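Local coordinates for enoyl-CoA hydratase subunit I (Geobacillus kaustophilus, PDB 2PBP), which probably catalyses the reversible hydration of enoyl-CoA thioesters, as a hydro-lyase of the enoyl-CoA hydratase/isomerase (crotonase) family, at residues K149-P153 with K154-E158. Residues are numbered along the deposited sequence; the frame is centred on the assembly and turned at random.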
loop_
_atom_site.group_PDB
_atom_site.type_symbol
_atom_site.label_atom_id
_atom_site.label_comp_id
_atom_site.label_asym_id
_atom_site.label_seq_id
_atom_site.Cartn_x
_atom_site.Cartn_y
_atom_site.Cartn_z
ATOM N N LYS A 149 10.856 0.810 -7.508
ATOM C CA LYS A 149 9.780 0.215 -6.725
ATOM C C LYS A 149 8.473 0.972 -6.929
ATOM O O LYS A 149 7.395 0.380 -6.902
ATOM C CB LYS A 149 10.144 0.192 -5.237
ATOM C CG LYS A 149 11.282 -0.766 -4.897
ATOM C CD LYS A 149 11.435 -0.942 -3.396
ATOM C CE LYS A 149 12.581 -1.888 -3.055
ATOM N NZ LYS A 149 12.389 -3.259 -3.612
ATOM N N LEU A 150 8.565 2.278 -7.152
ATOM C CA LEU A 150 7.369 3.088 -7.346
ATOM C C LEU A 150 6.739 3.023 -8.734
ATOM O O LEU A 150 5.516 2.963 -8.852
ATOM C CB LEU A 150 7.657 4.553 -7.009
ATOM C CG LEU A 150 7.831 4.905 -5.530
ATOM C CD1 LEU A 150 8.314 6.343 -5.403
ATOM C CD2 LEU A 150 6.504 4.719 -4.802
ATOM N N ILE A 151 7.558 3.036 -9.784
ATOM C CA ILE A 151 7.008 3.031 -11.136
ATOM C C ILE A 151 7.392 1.873 -12.057
ATOM O O ILE A 151 7.023 1.867 -13.234
ATOM C CB ILE A 151 7.328 4.386 -11.836
ATOM C CG1 ILE A 151 8.834 4.560 -12.033
ATOM C CG2 ILE A 151 6.859 5.539 -10.954
ATOM C CD1 ILE A 151 9.231 5.618 -13.064
ATOM N N GLY A 152 8.128 0.899 -11.531
ATOM C CA GLY A 152 8.521 -0.242 -12.342
ATOM C C GLY A 152 9.824 -0.026 -13.092
ATOM O O GLY A 152 10.201 1.113 -13.351
ATOM N N PRO A 153 10.527 -1.104 -13.475
ATOM C CA PRO A 153 11.800 -0.997 -14.197
ATOM C C PRO A 153 11.742 -0.404 -15.606
ATOM O O PRO A 153 12.684 0.266 -16.037
ATOM C CB PRO A 153 12.311 -2.434 -14.200
ATOM C CG PRO A 153 11.047 -3.224 -14.289
ATOM C CD PRO A 153 10.151 -2.516 -13.289
ATOM N N LYS A 154 10.652 -0.656 -16.326
ATOM C CA LYS A 154 10.508 -0.141 -17.690
ATOM C C LYS A 154 10.530 1.390 -17.707
ATOM O O LYS A 154 11.282 2.011 -18.463
ATOM C CB LYS A 154 9.202 -0.653 -18.317
ATOM C CG LYS A 154 9.163 -2.163 -18.573
ATOM C CD LYS A 154 9.963 -2.544 -19.815
ATOM C CE LYS A 154 9.951 -4.048 -20.068
ATOM N NZ LYS A 154 10.748 -4.808 -19.055
ATOM N N ARG A 155 9.706 2.004 -16.866
ATOM C CA ARG A 155 9.663 3.456 -16.815
ATOM C C ARG A 155 10.873 4.034 -16.082
ATOM O O ARG A 155 11.416 5.063 -16.481
ATOM C CB ARG A 155 8.349 3.915 -16.170
ATOM C CG ARG A 155 7.137 3.643 -17.057
ATOM C CD ARG A 155 5.827 4.097 -16.438
ATOM N NE ARG A 155 5.512 3.334 -15.237
ATOM C CZ ARG A 155 4.288 3.181 -14.746
ATOM N NH1 ARG A 155 3.253 3.740 -15.357
ATOM N NH2 ARG A 155 4.101 2.466 -13.645
ATOM N N ALA A 156 11.319 3.353 -15.032
ATOM C CA ALA A 156 12.460 3.827 -14.256
ATOM C C ALA A 156 13.724 3.968 -15.092
ATOM O O ALA A 156 14.421 4.980 -14.999
ATOM C CB ALA A 156 12.721 2.891 -13.086
ATOM N N LEU A 157 14.025 2.957 -15.903
ATOM C CA LEU A 157 15.230 2.998 -16.728
ATOM C C LEU A 157 15.206 4.146 -17.728
ATOM O O LEU A 157 16.247 4.714 -18.056
ATOM C CB LEU A 157 15.435 1.661 -17.443
ATOM C CG LEU A 157 15.937 0.543 -16.520
ATOM C CD1 LEU A 157 15.961 -0.783 -17.264
ATOM C CD2 LEU A 157 17.332 0.903 -16.000
ATOM N N GLU A 158 14.016 4.494 -18.202
ATOM C CA GLU A 158 13.878 5.594 -19.144
ATOM C C GLU A 158 14.414 6.866 -18.476
ATOM O O GLU A 158 15.266 7.566 -19.027
ATOM C CB GLU A 158 12.402 5.780 -19.518
ATOM C CG GLU A 158 12.156 6.717 -20.689
ATOM C CD GLU A 158 10.677 6.971 -20.932
ATOM O OE1 GLU A 158 9.897 5.997 -20.950
ATOM O OE2 GLU A 158 10.292 8.145 -21.108
HETATM O O HOH W 1 7.689 0.255 -15.456
#
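Arg155 reaches back to the carbonyl of Ile151 in a local contact round the corner between two consecutive helices, where helix 143-151 ends and helix 153-162 begins near the surface of the subunit. The grip is side-on and uses two nitrogens on one oxygen: Arg155 NE lies 2.9 Å from Ile151 O, and Arg155 NH2 3.0 Å from the same Ile151 O. That oxygen sits only 2° out of the guanidinium plane, but the two donors meet it differently, NE in the carbonyl plane on a lone pair and NH2 well above that plane. With chi2 anti (-180°), the bend at chi3 (-65°) turns the guanidinium edge back to this oxygen. The oxygen of water 1 donates to Ile151 O at 2.8 Å and accepts from Arg155 N, so it bridges the end of one helix to the first turn of the next. Beside the polar link, Ile151 CD1 packs 3.7 Å from Arg155 CB, the two side chains crossing at a slant, while Leu174 touches both residues from a nearby loop. Gly152, whose positive phi takes the chain out of the first helix, is the N-cap of the second: Gly152 O accepts from Ala156 N at 3.0 Å. The next i to i+4 bond follows, Leu157 N to Pro153 O at 3.0 Å. Pro153 lacks an N-H, which costs nothing in the first turn, where backbone N-H groups have no i-4 carbonyl within the helix to bond. Together these features are characteristic of a glycine-proline corner between consecutive helices, here within a crotonase-family chain, with glycine as N-cap and proline as the first helical residue.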